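Local atomic coordinates of endoglucanase (Clostridium thermocellum, PDB entry 2E4T), a protein that hydrolyses internal beta-1,4-glucosidic bonds in cellulose and xyloglucan, this chain being the glycoside hydrolase family 44 part of a longer multidomain enzyme. Residues A[105-110]-A[159-164]; A[41-46]-A[88-93]; A[12-17]-A[461-466]. All coordinates share one frame; numbering follows the deposited sequence.

How the contacts relate
Contacts 1 and 2 are neighbouring strand-helix pairs of the TIM barrel, their centres about 10 Å apart. Strands 40-43 and 104-109 lie side by side in its parallel sheet, and helix 88-99 comes between them in the chain. They meet directly: Phe43 is probably hydrogen-bonded to Leu106 through the backbone and to the hydroxyl of Thr108. Contact 3 lies on the opposite side of the chain's centre, about 46 Å from contact 1 and 42 Å from contact 2, centre to centre, in a separate mixed sheet. Contact 2 precedes contact 1 along the chain, and both fall between the two segments of contact 3, which therefore joins the N-terminal strand to the C-terminal part beyond the barrel.

Contact 1: residues A[105-110]-A[159-164]; sequences TLITLQ and DEFVNY
Leu109 and Phe161 form the middle of a strand-to-helix contact in the TIM barrel. After strand 104-109 the chain makes a long excursion before it enters helix 158-169, which leads on to the next barrel strand, 180-183, completing a beta-alpha-beta crossover. Residues 105-109 and 159-164 run at 155° to one another, nearly antiparallel. The axes of the two short segments pass 10.6 Å apart, a gap bridged by side chains; no hydrogen bond crosses it.

Phe161 reaches across from the helix, its ring carried away from the helical backbone because CG stands anti to the backbone N (chi1 179°). Leu109 CD2 rests against this ring 3.6 Å from Phe161 CE2, at a slant. The second methyl of the same leucine, CD1, meets Val162 CG2 at 3.9 Å, the two side chains crossing at about a right angle. A forked leucine suits this place since each branch serves a different helical residue. Ile107 adds a looser touch, its CG2 lying 4.4 Å from Phe161 CZ. Val90 and Phe93 of helix 88-99 pack on Ile107, and Val218 of helix 204-221 on Leu109, so the buried patch lies between strand and helices. Phe161 also stacks on Trp53, next in sequence to the calcium ligand Glu54.

The polar element is Gln110, just past the end of the strand. Its OE1 approaches the Phe161 ring at the edge, near the ring plane, 3.5 Å from Phe161 CE2, where the ring's hydrogens carry slight positive charge. A bend at chi2 (65°) folds the amide back along its own strand. Gln110 NE2 is bonded to Thr48 O and also to Thr108 O, at 3.0 Å, approaching the latter from above the carbonyl plane.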
loop_
_atom_site.group_PDB
_atom_site.type_symbol
_atom_site.label_atom_id
_atom_site.label_comp_id
_atom_site.label_asym_id
_atom_site.label_seq_id
_atom_site.Cartn_x
_atom_site.Cartn_y
_atom_site.Cartn_z
ATOM N N THR A 105 4.618 10.079 -4.698
ATOM C CA THR A 105 3.240 10.461 -4.513
ATOM C C THR A 105 2.404 9.741 -5.563
ATOM O O THR A 105 2.738 9.756 -6.761
ATOM C CB THR A 105 3.076 11.971 -4.663
ATOM O OG1 THR A 105 3.831 12.604 -3.615
ATOM C CG2 THR A 105 1.609 12.388 -4.530
ATOM N N LEU A 106 1.332 9.087 -5.090
ATOM C CA LEU A 106 0.374 8.358 -5.914
ATOM C C LEU A 106 -0.977 9.078 -5.817
ATOM O O LEU A 106 -1.528 9.215 -4.725
ATOM C CB LEU A 106 0.246 6.927 -5.361
ATOM C CG LEU A 106 -0.859 6.067 -5.967
ATOM C CD1 LEU A 106 -0.665 5.903 -7.472
ATOM C CD2 LEU A 106 -0.871 4.695 -5.302
ATOM N N ILE A 107 -1.438 9.613 -6.971
ATOM C CA ILE A 107 -2.682 10.379 -7.005
ATOM C C ILE A 107 -3.771 9.571 -7.715
ATOM O O ILE A 107 -3.602 9.155 -8.863
ATOM C CB ILE A 107 -2.451 11.731 -7.738
ATOM C CG1 ILE A 107 -1.443 12.596 -6.987
ATOM C CG2 ILE A 107 -3.777 12.466 -7.977
ATOM C CD1 ILE A 107 -1.759 12.889 -5.531
ATOM N N THR A 108 -4.911 9.441 -7.040
ATOM C CA THR A 108 -6.059 8.771 -7.682
ATOM C C THR A 108 -6.734 9.707 -8.664
ATOM O O THR A 108 -7.068 10.875 -8.345
ATOM C CB THR A 108 -7.029 8.307 -6.627
ATOM O OG1 THR A 108 -6.366 7.311 -5.794
ATOM C CG2 THR A 108 -8.262 7.643 -7.244
ATOM N N LEU A 109 -6.964 9.168 -9.863
ATOM C CA LEU A 109 -7.772 9.794 -10.901
ATOM C C LEU A 109 -9.157 9.115 -10.919
ATOM O O LEU A 109 -9.363 8.024 -10.403
ATOM C CB LEU A 109 -7.087 9.675 -12.272
ATOM C CG LEU A 109 -5.689 10.314 -12.323
ATOM C CD1 LEU A 109 -5.091 10.053 -13.719
ATOM C CD2 LEU A 109 -5.746 11.804 -12.013
ATOM N N GLN A 110 -10.111 9.829 -11.565
ATOM C CA GLN A 110 -11.521 9.512 -11.425
ATOM C C GLN A 110 -12.030 8.760 -12.669
ATOM O O GLN A 110 -11.968 9.273 -13.793
ATOM C CB GLN A 110 -12.282 10.843 -11.252
ATOM C CG GLN A 110 -11.980 11.508 -9.910
ATOM C CD GLN A 110 -10.537 11.957 -9.720
ATOM O OE1 GLN A 110 -9.970 12.664 -10.581
ATOM N NE2 GLN A 110 -9.936 11.561 -8.587
ATOM N N ASP A 159 -6.969 14.042 -18.530
ATOM C CA ASP A 159 -5.676 14.422 -19.068
ATOM C C ASP A 159 -5.361 15.908 -18.761
ATOM O O ASP A 159 -4.200 16.244 -18.548
ATOM C CB ASP A 159 -5.515 14.038 -20.545
ATOM C CG ASP A 159 -6.510 14.661 -21.503
ATOM O OD1 ASP A 159 -7.472 15.350 -21.130
ATOM O OD2 ASP A 159 -6.265 14.381 -22.745
ATOM N N GLU A 160 -6.386 16.771 -18.738
ATOM C CA GLU A 160 -6.177 18.159 -18.418
ATOM C C GLU A 160 -5.717 18.321 -16.950
ATOM O O GLU A 160 -4.857 19.157 -16.639
ATOM C CB GLU A 160 -7.440 18.962 -18.708
ATOM C CG GLU A 160 -7.201 20.464 -18.623
ATOM C CD GLU A 160 -8.408 21.247 -19.133
ATOM O OE1 GLU A 160 -9.554 21.001 -18.632
ATOM O OE2 GLU A 160 -8.217 22.106 -20.041
ATOM N N PHE A 161 -6.285 17.496 -16.051
ATOM C CA PHE A 161 -5.866 17.473 -14.644
ATOM C C PHE A 161 -4.371 17.077 -14.571
ATOM O O PHE A 161 -3.555 17.752 -13.907
ATOM C CB PHE A 161 -6.777 16.482 -13.933
ATOM C CG PHE A 161 -6.569 16.216 -12.450
ATOM C CD1 PHE A 161 -5.797 17.011 -11.609
ATOM C CD2 PHE A 161 -7.252 15.115 -11.920
ATOM C CE1 PHE A 161 -5.676 16.682 -10.270
ATOM C CE2 PHE A 161 -7.141 14.799 -10.567
ATOM C CZ PHE A 161 -6.360 15.583 -9.749
ATOM N N VAL A 162 -4.007 15.964 -15.212
ATOM C CA VAL A 162 -2.598 15.541 -15.215
ATOM C C VAL A 162 -1.712 16.638 -15.795
ATOM O O VAL A 162 -0.623 16.934 -15.288
ATOM C CB VAL A 162 -2.431 14.186 -15.917
ATOM C CG1 VAL A 162 -0.956 13.820 -16.030
ATOM C CG2 VAL A 162 -3.186 13.116 -15.144
ATOM N N ASN A 163 -2.162 17.274 -16.892
ATOM C CA ASN A 163 -1.354 18.347 -17.489
ATOM C C ASN A 163 -1.114 19.484 -16.461
ATOM O O ASN A 163 -0.010 20.055 -16.407
ATOM C CB ASN A 163 -2.083 18.891 -18.731
ATOM C CG ASN A 163 -1.297 20.014 -19.355
ATOM O OD1 ASN A 163 -0.244 19.767 -19.985
ATOM N ND2 ASN A 163 -1.739 21.261 -19.147
ATOM N N TYR A 164 -2.132 19.833 -15.669
ATOM C CA TYR A 164 -1.964 20.878 -14.665
ATOM C C TYR A 164 -0.861 20.493 -13.667
ATOM O O TYR A 164 0.003 21.326 -13.290
ATOM C CB TYR A 164 -3.309 21.115 -13.969
ATOM C CG TYR A 164 -3.277 22.217 -12.948
ATOM C CD1 TYR A 164 -3.718 23.486 -13.314
ATOM C CD2 TYR A 164 -2.869 22.012 -11.621
ATOM C CE1 TYR A 164 -3.709 24.550 -12.414
ATOM C CE2 TYR A 164 -2.869 23.092 -10.731
ATOM C CZ TYR A 164 -3.270 24.367 -11.139
ATOM O OH TYR A 164 -3.237 25.383 -10.193
#

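Contact 2: residues A[41-46]-A[88-93]; sequences KRFGGN and SVVTTF
The ring of Phe93 is sandwiched between Phe43 and a water. Phe43 CB lies over the centre of one face, a CH-pi contact 3.8 Å from the ring centroid, and the water sits over the centre of the other; Lys41 O and Arg42 N lie at the edge, in the ring plane. The Phe43 ring turns its own edge to the face of Phe93 in a T-shaped pair, with centroids 5.6 Å apart and planes at 64°. Over one face of Phe43, offset toward the rim, comes Val90 CG2, while Val89 CG1 reaches Phe43 CE1 obliquely at 3.5 Å.

This is a strand of the TIM barrel and the helix that covers it, 88-99, later in the chain: residues 41-43 run antiparallel to 88-93, and their phenylalanines, each with CG anti to the backbone N (173° for Phe43), extend to meet midway. Long, flat rings suit a gap of 10.1 Å between the segment axes. Leu72 of helix 71-75 and Ile107 of the next strand also pack on Phe43.

Lys41 skirts the ring with its CB 3.7 Å from Phe93 CE2, then curls through three bent torsions to bring NZ round. Lys41 NZ donates to the water at 2.9 Å, which donates in turn to Phe93 O at 2.8 Å.

Phe43 and Lys41 thus face the helix, whereas Arg42 points away from it, bonded to Asn31 and Asn185 and salt-bridged to Glu359. The lysine's ammonium is bonded to the water and to a glycerol, probably from the crystallisation liquor, so the charge is met while the apolar stem lies against the ring.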
loop_
_atom_site.group_PDB
_atom_site.type_symbol
_atom_site.label_atom_id
_atom_site.label_comp_id
_atom_site.label_asym_id
_atom_site.label_seq_id
_atom_site.Cartn_x
_atom_site.Cartn_y
_atom_site.Cartn_z
ATOM N N LYS A 41 3.242 8.483 -0.351
ATOM C CA LYS A 41 1.946 8.999 0.073
ATOM C C LYS A 41 0.938 8.735 -1.034
ATOM O O LYS A 41 1.173 9.100 -2.193
ATOM C CB LYS A 41 2.010 10.510 0.363
ATOM C CG LYS A 41 2.650 10.855 1.686
ATOM C CD LYS A 41 1.959 10.258 2.924
ATOM C CE LYS A 41 0.483 10.554 3.065
ATOM N NZ LYS A 41 0.191 12.015 3.270
ATOM N N ARG A 42 -0.196 8.135 -0.650
ATOM C CA ARG A 42 -1.306 7.891 -1.572
ATOM C C ARG A 42 -2.483 8.792 -1.220
ATOM O O ARG A 42 -2.918 8.826 -0.068
ATOM C CB ARG A 42 -1.759 6.425 -1.467
ATOM C CG ARG A 42 -3.059 6.139 -2.240
ATOM C CD ARG A 42 -3.317 4.655 -2.245
ATOM N NE ARG A 42 -4.539 4.235 -2.916
ATOM C CZ ARG A 42 -5.682 3.922 -2.323
ATOM N NH1 ARG A 42 -5.893 4.166 -1.042
ATOM N NH2 ARG A 42 -6.611 3.318 -3.099
ATOM N N PHE A 43 -2.966 9.498 -2.278
ATOM C CA PHE A 43 -4.238 10.215 -2.245
ATOM C C PHE A 43 -5.263 9.272 -2.863
ATOM O O PHE A 43 -5.242 9.076 -4.088
ATOM C CB PHE A 43 -4.093 11.506 -3.067
ATOM C CG PHE A 43 -5.378 12.261 -3.266
ATOM C CD1 PHE A 43 -5.931 13.026 -2.216
ATOM C CD2 PHE A 43 -6.028 12.259 -4.499
ATOM C CE1 PHE A 43 -7.116 13.742 -2.393
ATOM C CE2 PHE A 43 -7.210 13.034 -4.695
ATOM C CZ PHE A 43 -7.721 13.753 -3.642
ATOM N N GLY A 44 -6.045 8.590 -2.019
ATOM C CA GLY A 44 -6.900 7.539 -2.521
ATOM C C GLY A 44 -7.986 7.232 -1.521
ATOM O O GLY A 44 -8.169 7.924 -0.518
ATOM N N GLY A 45 -8.728 6.144 -1.792
ATOM C CA GLY A 45 -9.836 5.764 -0.966
ATOM C C GLY A 45 -11.156 6.393 -1.425
ATOM O O GLY A 45 -11.223 7.074 -2.460
ATOM N N ASN A 46 -12.212 6.127 -0.652
ATOM C CA ASN A 46 -13.572 6.373 -1.146
ATOM C C ASN A 46 -13.788 7.828 -1.578
ATOM O O ASN A 46 -14.491 8.059 -2.589
ATOM C CB ASN A 46 -14.582 6.050 -0.048
ATOM C CG ASN A 46 -14.668 4.577 0.228
ATOM O OD1 ASN A 46 -14.185 3.748 -0.571
ATOM N ND2 ASN A 46 -15.361 4.204 1.327
ATOM N N SER A 88 -6.206 22.253 -5.803
ATOM C CA SER A 88 -5.529 22.620 -4.545
ATOM C C SER A 88 -5.552 21.488 -3.532
ATOM O O SER A 88 -4.615 21.395 -2.697
ATOM C CB SER A 88 -6.091 23.902 -3.967
ATOM O OG SER A 88 -7.456 23.691 -3.640
ATOM N N VAL A 89 -6.559 20.619 -3.527
ATOM C CA VAL A 89 -6.497 19.448 -2.628
ATOM C C VAL A 89 -5.230 18.634 -2.949
ATOM O O VAL A 89 -4.518 18.190 -2.030
ATOM C CB VAL A 89 -7.777 18.602 -2.798
ATOM C CG1 VAL A 89 -7.600 17.200 -2.244
ATOM C CG2 VAL A 89 -8.926 19.302 -2.128
ATOM N N VAL A 90 -4.997 18.371 -4.228
ATOM C CA VAL A 90 -3.894 17.501 -4.663
ATOM C C VAL A 90 -2.551 18.211 -4.565
ATOM O O VAL A 90 -1.543 17.586 -4.173
ATOM C CB VAL A 90 -4.200 16.932 -6.052
ATOM C CG1 VAL A 90 -2.990 16.258 -6.647
ATOM C CG2 VAL A 90 -5.375 15.956 -5.937
ATOM N N THR A 91 -2.505 19.514 -4.898
ATOM C CA THR A 91 -1.232 20.202 -4.792
ATOM C C THR A 91 -0.859 20.438 -3.319
ATOM O O THR A 91 0.346 20.378 -2.972
ATOM C CB THR A 91 -1.216 21.497 -5.606
ATOM O OG1 THR A 91 -2.183 22.438 -5.083
ATOM C CG2 THR A 91 -1.500 21.236 -7.078
ATOM N N THR A 92 -1.834 20.644 -2.425
ATOM C CA THR A 92 -1.477 20.684 -1.007
ATOM C C THR A 92 -0.949 19.317 -0.559
ATOM O O THR A 92 0.060 19.223 0.159
ATOM C CB THR A 92 -2.695 21.107 -0.126
ATOM O OG1 THR A 92 -3.094 22.424 -0.534
ATOM C CG2 THR A 92 -2.359 21.115 1.329
ATOM N N PHE A 93 -1.606 18.245 -1.021
ATOM C CA PHE A 93 -1.198 16.907 -0.631
ATOM C C PHE A 93 0.239 16.627 -1.094
ATOM O O PHE A 93 1.083 16.126 -0.304
ATOM C CB PHE A 93 -2.176 15.903 -1.297
ATOM C CG PHE A 93 -1.967 14.491 -0.863
ATOM C CD1 PHE A 93 -2.714 13.957 0.173
ATOM C CD2 PHE A 93 -1.049 13.645 -1.532
ATOM C CE1 PHE A 93 -2.505 12.615 0.588
ATOM C CE2 PHE A 93 -0.859 12.331 -1.149
ATOM C CZ PHE A 93 -1.578 11.830 -0.075
HETATM O O HOH W 1 0.483 14.537 1.919
#

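Contact 3: residues A[12-17]-A[461-466]; sequences IRIDTS and FNFSID
Strands 12-15 and 461-466 run parallel, their short axes only 11° apart and 4.6 Å from each other at the closest. Ile12 pairs with Phe463, Arg13 with Ser464, Ile14 with Ile465 and Asp15 with Asp466. On the 12-17 side, residues 12, 14 and 16 supply the bonding groups: Ile12 N donates to Asn462 O at 2.9 Å, Ile12 O accepts from Ser464 N, Ile14 N donates to Ser464 O, Ile14 O accepts from Asp466 N, and Thr16 N closes the ladder on Asp466 O. Weaker CA-H...O contacts fill in between, such as Phe463 CA to Ile12 O at 3.4 Å.

The pair belongs to the mixed sheet outside the TIM barrel, where the N-terminal strand 8-22 is inserted between 420-426 and 459-466 of the C-terminal part. One side of this sheet carries Ile12, Ile14, Phe463 and Ile465, and strand 442-452, farther along the same sheet, brings Leu446 and Ile448 onto these residues. Branched and aromatic residues suit that buried side.

Ile12 and Phe463 run alongside each other. Ile12 CB stands over one face of the ring, a CH-pi contact 4.0 Å from its centroid, and Ile12 CG2 comes to 3.6 Å from Phe463 CE1; Phe500 stacks on Phe463 as well. Ile14 CD1 meets the same ring at its edge, while Ile14 CB touches Ile465 CG1 at 4.1 Å.

On the other side Asp15 and Asp466 bring their OD2 atoms to 4.4 Å, with carboxylate planes 80° apart; being solvent-accessible, they probably have this repulsion screened by water. Asp15, whose CG is anti to its N (chi1 179°), turns OD1 onward to accept from Ser17 N at 2.9 Å, an Asx turn where strand 8-22 is interrupted.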
loop_
_atom_site.group_PDB
_atom_site.type_symbol
_atom_site.label_atom_id
_atom_site.label_comp_id
_atom_site.label_asym_id
_atom_site.label_seq_id
_atom_site.Cartn_x
_atom_site.Cartn_y
_atom_site.Cartn_z
ATOM N N ILE A 12 19.411 -18.308 13.690
ATOM C CA ILE A 12 19.258 -17.379 12.577
ATOM C C ILE A 12 20.545 -17.504 11.733
ATOM O O ILE A 12 21.647 -17.323 12.252
ATOM C CB ILE A 12 19.080 -15.935 13.034
ATOM C CG1 ILE A 12 17.963 -15.697 14.075
ATOM C CG2 ILE A 12 18.935 -15.015 11.809
ATOM C CD1 ILE A 12 16.589 -15.941 13.575
ATOM N N ARG A 13 20.379 -17.800 10.434
ATOM C CA ARG A 13 21.523 -17.994 9.552
ATOM C C ARG A 13 21.411 -16.979 8.410
ATOM O O ARG A 13 20.416 -16.979 7.681
ATOM C CB ARG A 13 21.525 -19.404 8.982
ATOM C CG ARG A 13 21.588 -20.440 10.118
ATOM C CD ARG A 13 21.729 -21.866 9.633
ATOM N NE ARG A 13 22.655 -22.031 8.508
ATOM C CZ ARG A 13 23.978 -22.199 8.603
ATOM N NH1 ARG A 13 24.599 -22.214 9.786
ATOM N NH2 ARG A 13 24.693 -22.347 7.491
ATOM N N ILE A 14 22.423 -16.136 8.267
ATOM C CA ILE A 14 22.432 -15.072 7.248
ATOM C C ILE A 14 23.612 -15.304 6.314
ATOM O O ILE A 14 24.711 -15.675 6.773
ATOM C CB ILE A 14 22.551 -13.701 7.923
ATOM C CG1 ILE A 14 21.283 -13.418 8.720
ATOM C CG2 ILE A 14 22.842 -12.586 6.925
ATOM C CD1 ILE A 14 21.374 -12.274 9.689
ATOM N N ASP A 15 23.399 -15.091 5.010
ATOM C CA ASP A 15 24.522 -15.132 4.053
ATOM C C ASP A 15 24.421 -13.871 3.226
ATOM O O ASP A 15 23.492 -13.715 2.410
ATOM C CB ASP A 15 24.447 -16.376 3.205
ATOM C CG ASP A 15 25.577 -16.473 2.168
ATOM O OD1 ASP A 15 26.279 -15.471 1.951
ATOM O OD2 ASP A 15 25.713 -17.577 1.588
ATOM N N THR A 16 25.302 -12.921 3.504
ATOM C CA THR A 16 25.207 -11.607 2.863
ATOM C C THR A 16 25.497 -11.648 1.367
ATOM O O THR A 16 25.221 -10.657 0.693
ATOM C CB THR A 16 26.112 -10.572 3.516
ATOM O OG1 THR A 16 27.456 -10.960 3.280
ATOM C CG2 THR A 16 25.876 -10.459 4.980
ATOM N N SER A 17 26.038 -12.763 0.862
ATOM C CA SER A 17 26.305 -12.878 -0.564
ATOM C C SER A 17 25.168 -13.513 -1.338
ATOM O O SER A 17 25.241 -13.579 -2.573
ATOM C CB SER A 17 27.594 -13.656 -0.816
ATOM O OG SER A 17 27.361 -15.058 -0.591
ATOM N N PHE A 461 18.412 -16.101 20.482
ATOM C CA PHE A 461 18.745 -16.285 19.084
ATOM C C PHE A 461 20.238 -16.482 18.919
ATOM O O PHE A 461 21.053 -15.693 19.353
ATOM C CB PHE A 461 18.308 -15.013 18.293
ATOM C CG PHE A 461 16.833 -14.837 18.247
ATOM C CD1 PHE A 461 16.057 -15.544 17.342
ATOM C CD2 PHE A 461 16.189 -13.969 19.147
ATOM C CE1 PHE A 461 14.673 -15.371 17.298
ATOM C CE2 PHE A 461 14.820 -13.767 19.108
ATOM C CZ PHE A 461 14.050 -14.468 18.180
ATOM N N ASN A 462 20.581 -17.614 18.286
ATOM C CA ASN A 462 21.987 -17.885 17.922
ATOM C C ASN A 462 22.189 -17.510 16.461
ATOM O O ASN A 462 21.616 -18.175 15.579
ATOM C CB ASN A 462 22.298 -19.372 18.119
ATOM C CG ASN A 462 22.276 -19.767 19.580
ATOM O OD1 ASN A 462 22.657 -18.982 20.450
ATOM N ND2 ASN A 462 21.732 -20.947 19.870
ATOM N N PHE A 463 22.942 -16.446 16.222
ATOM C CA PHE A 463 23.222 -15.962 14.880
ATOM C C PHE A 463 24.494 -16.544 14.317
ATOM O O PHE A 463 25.525 -16.588 15.005
ATOM C CB PHE A 463 23.391 -14.441 14.890
ATOM C CG PHE A 463 22.101 -13.661 14.936
ATOM C CD1 PHE A 463 21.581 -13.154 13.750
ATOM C CD2 PHE A 463 21.381 -13.481 16.107
ATOM C CE1 PHE A 463 20.401 -12.407 13.730
ATOM C CE2 PHE A 463 20.200 -12.698 16.078
ATOM C CZ PHE A 463 19.748 -12.178 14.878
ATOM N N SER A 464 24.439 -16.936 13.036
ATOM C CA SER A 464 25.622 -17.343 12.279
ATOM C C SER A 464 25.548 -16.608 10.945
ATOM O O SER A 464 24.522 -16.736 10.237
ATOM C CB SER A 464 25.583 -18.858 12.039
ATOM O OG SER A 464 25.593 -19.593 13.227
ATOM N N ILE A 465 26.578 -15.846 10.622
ATOM C CA ILE A 465 26.579 -14.968 9.451
ATOM C C ILE A 465 27.759 -15.323 8.555
ATOM O O ILE A 465 28.905 -15.411 9.040
ATOM C CB ILE A 465 26.650 -13.515 9.893
ATOM C CG1 ILE A 465 25.440 -13.181 10.766
ATOM C CG2 ILE A 465 26.722 -12.586 8.682
ATOM C CD1 ILE A 465 25.584 -11.885 11.551
ATOM N N ASP A 466 27.491 -15.490 7.259
ATOM C CA ASP A 466 28.521 -15.575 6.246
ATOM C C ASP A 466 28.608 -14.219 5.550
ATOM O O ASP A 466 27.618 -13.802 4.934
ATOM C CB ASP A 466 28.169 -16.687 5.279
ATOM C CG ASP A 466 28.190 -18.075 5.898
ATOM O OD1 ASP A 466 28.844 -18.335 6.925
ATOM O OD2 ASP A 466 27.554 -18.960 5.296
#